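Local coordinates for sulfur oxidation protein SOXB (Thermus thermophilus, PDB 2WDD) that hydrolyses the sulfur-sulfur bond of a cysteine S-thiosulfonate in the Sox sulfur oxidation pathway, probably at its pair of manganese ions, at residues Arg181-Ile189 against Pro197-His205. Residues are numbered along the deposited sequence; the frame is centred on the assembly and turned at random.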
loop_
_atom_site.group_PDB
_atom_site.type_symbol
_atom_site.label_atom_id
_atom_site.label_comp_id
_atom_site.label_asym_id
_atom_site.label_seq_id
_atom_site.Cartn_x
_atom_site.Cartn_y
_atom_site.Cartn_z
ATOM N N ARG A 181 13.901 -17.621 -2.777
ATOM C CA ARG A 181 15.189 -17.798 -3.452
ATOM C C ARG A 181 15.952 -16.499 -3.678
ATOM O O ARG A 181 17.144 -16.509 -3.975
ATOM C CB ARG A 181 15.024 -18.587 -4.748
ATOM C CG ARG A 181 14.615 -20.041 -4.515
ATOM C CD ARG A 181 14.191 -20.724 -5.805
ATOM N NE ARG A 181 15.208 -20.601 -6.846
ATOM C CZ ARG A 181 16.259 -21.405 -6.958
ATOM N NH1 ARG A 181 16.429 -22.397 -6.096
ATOM N NH2 ARG A 181 17.139 -21.217 -7.934
ATOM N N GLY A 182 15.273 -15.372 -3.513
ATOM C CA GLY A 182 15.930 -14.090 -3.639
ATOM C C GLY A 182 16.688 -13.829 -2.354
ATOM O O GLY A 182 16.718 -14.684 -1.452
ATOM N N GLU A 183 17.307 -12.658 -2.264
ATOM C CA GLU A 183 18.045 -12.264 -1.076
ATOM C C GLU A 183 17.333 -11.129 -0.346
ATOM O O GLU A 183 17.219 -10.021 -0.865
ATOM C CB GLU A 183 19.486 -11.855 -1.403
ATOM C CG GLU A 183 20.221 -11.418 -0.152
ATOM C CD GLU A 183 21.668 -11.073 -0.383
ATOM O OE1 GLU A 183 22.398 -10.982 0.618
ATOM O OE2 GLU A 183 22.067 -10.875 -1.546
ATOM N N PHE A 184 16.875 -11.413 0.869
ATOM C CA PHE A 184 16.184 -10.424 1.692
ATOM C C PHE A 184 17.196 -9.428 2.253
ATOM O O PHE A 184 18.237 -9.828 2.777
ATOM C CB PHE A 184 15.454 -11.132 2.849
ATOM C CG PHE A 184 14.590 -10.215 3.676
ATOM C CD1 PHE A 184 13.263 -10.018 3.342
ATOM C CD2 PHE A 184 15.108 -9.535 4.765
ATOM C CE1 PHE A 184 12.462 -9.155 4.070
ATOM C CE2 PHE A 184 14.317 -8.666 5.504
ATOM C CZ PHE A 184 12.989 -8.476 5.153
ATOM N N LEU A 185 16.898 -8.138 2.130
ATOM C CA LEU A 185 17.787 -7.090 2.626
ATOM C C LEU A 185 17.076 -6.199 3.637
ATOM O O LEU A 185 15.889 -5.913 3.484
ATOM C CB LEU A 185 18.255 -6.196 1.466
ATOM C CG LEU A 185 19.001 -6.855 0.314
ATOM C CD1 LEU A 185 19.256 -5.843 -0.802
ATOM C CD2 LEU A 185 20.319 -7.456 0.812
ATOM N N SER A 186 17.822 -5.712 4.623
ATOM C CA SER A 186 17.317 -4.736 5.585
ATOM C C SER A 186 18.441 -4.280 6.494
ATOM O O SER A 186 19.016 -5.089 7.224
ATOM C CB SER A 186 16.153 -5.292 6.413
ATOM O OG SER A 186 14.922 -5.213 5.698
ATOM N N TYR A 187 18.773 -2.995 6.443
ATOM C CA TYR A 187 19.828 -2.465 7.300
ATOM C C TYR A 187 19.289 -2.257 8.715
ATOM O O TYR A 187 20.053 -2.220 9.688
ATOM C CB TYR A 187 20.340 -1.115 6.756
ATOM C CG TYR A 187 19.506 0.069 7.216
ATOM C CD1 TYR A 187 19.822 0.760 8.386
ATOM C CD2 TYR A 187 18.341 0.421 6.546
ATOM C CE1 TYR A 187 19.035 1.808 8.840
ATOM C CE2 TYR A 187 17.531 1.451 7.008
ATOM C CZ TYR A 187 17.883 2.147 8.145
ATOM O OH TYR A 187 17.078 3.164 8.603
ATOM N N ASN A 188 17.967 -2.111 8.829
ATOM C CA ASN A 188 17.348 -1.707 10.081
ATOM C C ASN A 188 16.731 -2.721 11.037
ATOM O O ASN A 188 16.367 -2.349 12.152
ATOM C CB ASN A 188 16.374 -0.540 9.856
ATOM C CG ASN A 188 15.224 -0.898 8.925
ATOM O OD1 ASN A 188 15.402 -1.570 7.901
ATOM N ND2 ASN A 188 14.022 -0.452 9.287
ATOM N N ILE A 189 16.577 -3.965 10.604
ATOM C CA ILE A 189 15.987 -4.984 11.466
ATOM C C ILE A 189 17.129 -5.554 12.301
ATOM O O ILE A 189 18.021 -6.213 11.773
ATOM C CB ILE A 189 15.261 -6.064 10.654
ATOM C CG1 ILE A 189 14.124 -5.425 9.842
ATOM C CG2 ILE A 189 14.673 -7.145 11.583
ATOM C CD1 ILE A 189 13.470 -6.352 8.845
ATOM N N PRO A 197 22.424 -6.679 13.467
ATOM C CA PRO A 197 21.454 -6.786 12.376
ATOM C C PRO A 197 21.186 -8.246 12.033
ATOM O O PRO A 197 22.093 -9.087 12.068
ATOM C CB PRO A 197 22.157 -6.084 11.208
ATOM C CG PRO A 197 23.092 -5.112 11.873
ATOM C CD PRO A 197 23.568 -5.815 13.117
ATOM N N LEU A 198 19.929 -8.551 11.727
ATOM C CA LEU A 198 19.533 -9.911 11.398
ATOM C C LEU A 198 19.679 -10.287 9.930
ATOM O O LEU A 198 19.738 -11.461 9.605
ATOM C CB LEU A 198 18.114 -10.187 11.904
ATOM C CG LEU A 198 18.090 -9.971 13.425
ATOM C CD1 LEU A 198 16.715 -10.082 13.992
ATOM C CD2 LEU A 198 19.059 -10.917 14.151
ATOM N N PHE A 199 19.779 -9.293 9.047
ATOM C CA PHE A 199 19.882 -9.562 7.618
ATOM C C PHE A 199 20.958 -8.695 6.999
ATOM O O PHE A 199 21.365 -7.694 7.585
ATOM C CB PHE A 199 18.552 -9.232 6.931
ATOM C CG PHE A 199 17.374 -9.951 7.528
ATOM C CD1 PHE A 199 17.240 -11.318 7.375
ATOM C CD2 PHE A 199 16.461 -9.271 8.318
ATOM C CE1 PHE A 199 16.174 -12.000 7.947
ATOM C CE2 PHE A 199 15.388 -9.940 8.896
ATOM C CZ PHE A 199 15.241 -11.304 8.701
ATOM N N PRO A 200 21.361 -9.021 5.763
ATOM C CA PRO A 200 22.345 -8.145 5.121
ATOM C C PRO A 200 21.714 -6.789 4.807
ATOM O O PRO A 200 20.538 -6.710 4.443
ATOM C CB PRO A 200 22.674 -8.883 3.816
ATOM C CG PRO A 200 22.298 -10.316 4.068
ATOM C CD PRO A 200 21.101 -10.244 4.981
ATOM N N ALA A 201 22.501 -5.726 4.934
ATOM C CA ALA A 201 22.009 -4.377 4.649
ATOM C C ALA A 201 21.951 -4.128 3.153
ATOM O O ALA A 201 21.086 -3.395 2.671
ATOM C CB ALA A 201 22.900 -3.336 5.303
ATOM N N TYR A 202 22.903 -4.695 2.417
ATOM C CA TYR A 202 22.971 -4.451 0.980
ATOM C C TYR A 202 23.658 -5.574 0.215
ATOM O O TYR A 202 24.286 -6.461 0.805
ATOM C CB TYR A 202 23.716 -3.128 0.708
ATOM C CG TYR A 202 25.186 -3.150 1.102
ATOM C CD1 TYR A 202 26.139 -3.710 0.264
ATOM C CD2 TYR A 202 25.608 -2.610 2.309
ATOM C CE1 TYR A 202 27.479 -3.748 0.626
ATOM C CE2 TYR A 202 26.940 -2.657 2.692
ATOM C CZ TYR A 202 27.869 -3.220 1.843
ATOM O OH TYR A 202 29.190 -3.244 2.225
ATOM N N ARG A 203 23.524 -5.531 -1.107
ATOM C CA ARG A 203 24.205 -6.472 -1.989
ATOM C C ARG A 203 24.748 -5.682 -3.173
ATOM O O ARG A 203 24.031 -4.873 -3.747
ATOM C CB ARG A 203 23.270 -7.569 -2.491
ATOM C CG ARG A 203 23.937 -8.546 -3.464
ATOM C CD ARG A 203 25.091 -9.302 -2.802
ATOM N NE ARG A 203 24.690 -9.778 -1.484
ATOM C CZ ARG A 203 25.477 -9.811 -0.414
ATOM N NH1 ARG A 203 26.754 -9.465 -0.505
ATOM N NH2 ARG A 203 24.993 -10.236 0.743
ATOM N N ILE A 204 26.004 -5.923 -3.539
ATOM C CA ILE A 204 26.600 -5.256 -4.692
ATOM C C ILE A 204 26.507 -6.174 -5.897
ATOM O O ILE A 204 26.816 -7.366 -5.813
ATOM C CB ILE A 204 28.049 -4.808 -4.425
ATOM C CG1 ILE A 204 28.084 -3.724 -3.347
ATOM C CG2 ILE A 204 28.694 -4.285 -5.720
ATOM C CD1 ILE A 204 29.474 -3.445 -2.804
ATOM N N HIS A 205 26.048 -5.619 -7.013
ATOM C CA HIS A 205 25.879 -6.371 -8.244
ATOM C C HIS A 205 26.762 -5.807 -9.345
ATOM O O HIS A 205 26.871 -4.597 -9.499
ATOM C CB HIS A 205 24.433 -6.271 -8.712
ATOM C CG HIS A 205 23.469 -7.003 -7.833
ATOM N ND1 HIS A 205 23.113 -8.317 -8.053
ATOM C CD2 HIS A 205 22.773 -6.599 -6.743
ATOM C CE1 HIS A 205 22.259 -8.699 -7.117
ATOM N NE2 HIS A 205 22.041 -7.677 -6.310
HETATM O O HOH W 1 18.602 -6.706 9.223
#
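The ring of F199 is covered on one face by F184, whose CD2-CE2 edge bears down on it in an edge-to-face pair with planes at 62°; F184 CE2 comes to 3.6 Å from F199 CD2. L198 CB lies over the opposite face, offset toward the rim, and I189 CG2 meets the F199 edge near the ring plane, 3.9 Å from F199 CE2. F184 gets there because its CG stands anti to the backbone N (chi1 -174°). The second flat pair is E183 with R203, taken in one of the two conformers modelled for the arginine: carboxylate and guanidinium are nearly coplanar, 9° apart, and the arginine grips side-on. In that conformer R203 NH2 reaches E183 OE1 at 2.7 Å and R203 NE reaches E183 OE2 at 2.8 Å, both nearly straight and both on syn lone pairs. The glutamate chain runs out extended, while the arginine bends at chi2 and chi3 to bring its NE edge round. With an alanine in place of this glutamate, the guanidinium in that conformer is likely to lose both bonds and be left free to swing, and P200 CG would probably lose the OE1 that rests against it. These segments join the outermost strands of two six-stranded mixed sheets, 183-184 and 202-207, consistent with the N-terminal metallophosphoesterase-like domain of this 5'-nucleotidase family protein, whose manganese ligands include H163 and H263; S186 lies about 8 Å from H263, side chain to side chain. Where the chains close up, S186 N donates to P200 O at 2.9 Å and L198 N to I189 O at 3.0 Å. A water fills in between, accepting from F199 N and lying within hydrogen-bonding distance of S186 O and I189 O. Beyond it Y187 CB packs on A201 CB, and both residues bond through their backbones to G216 of strand 210-217.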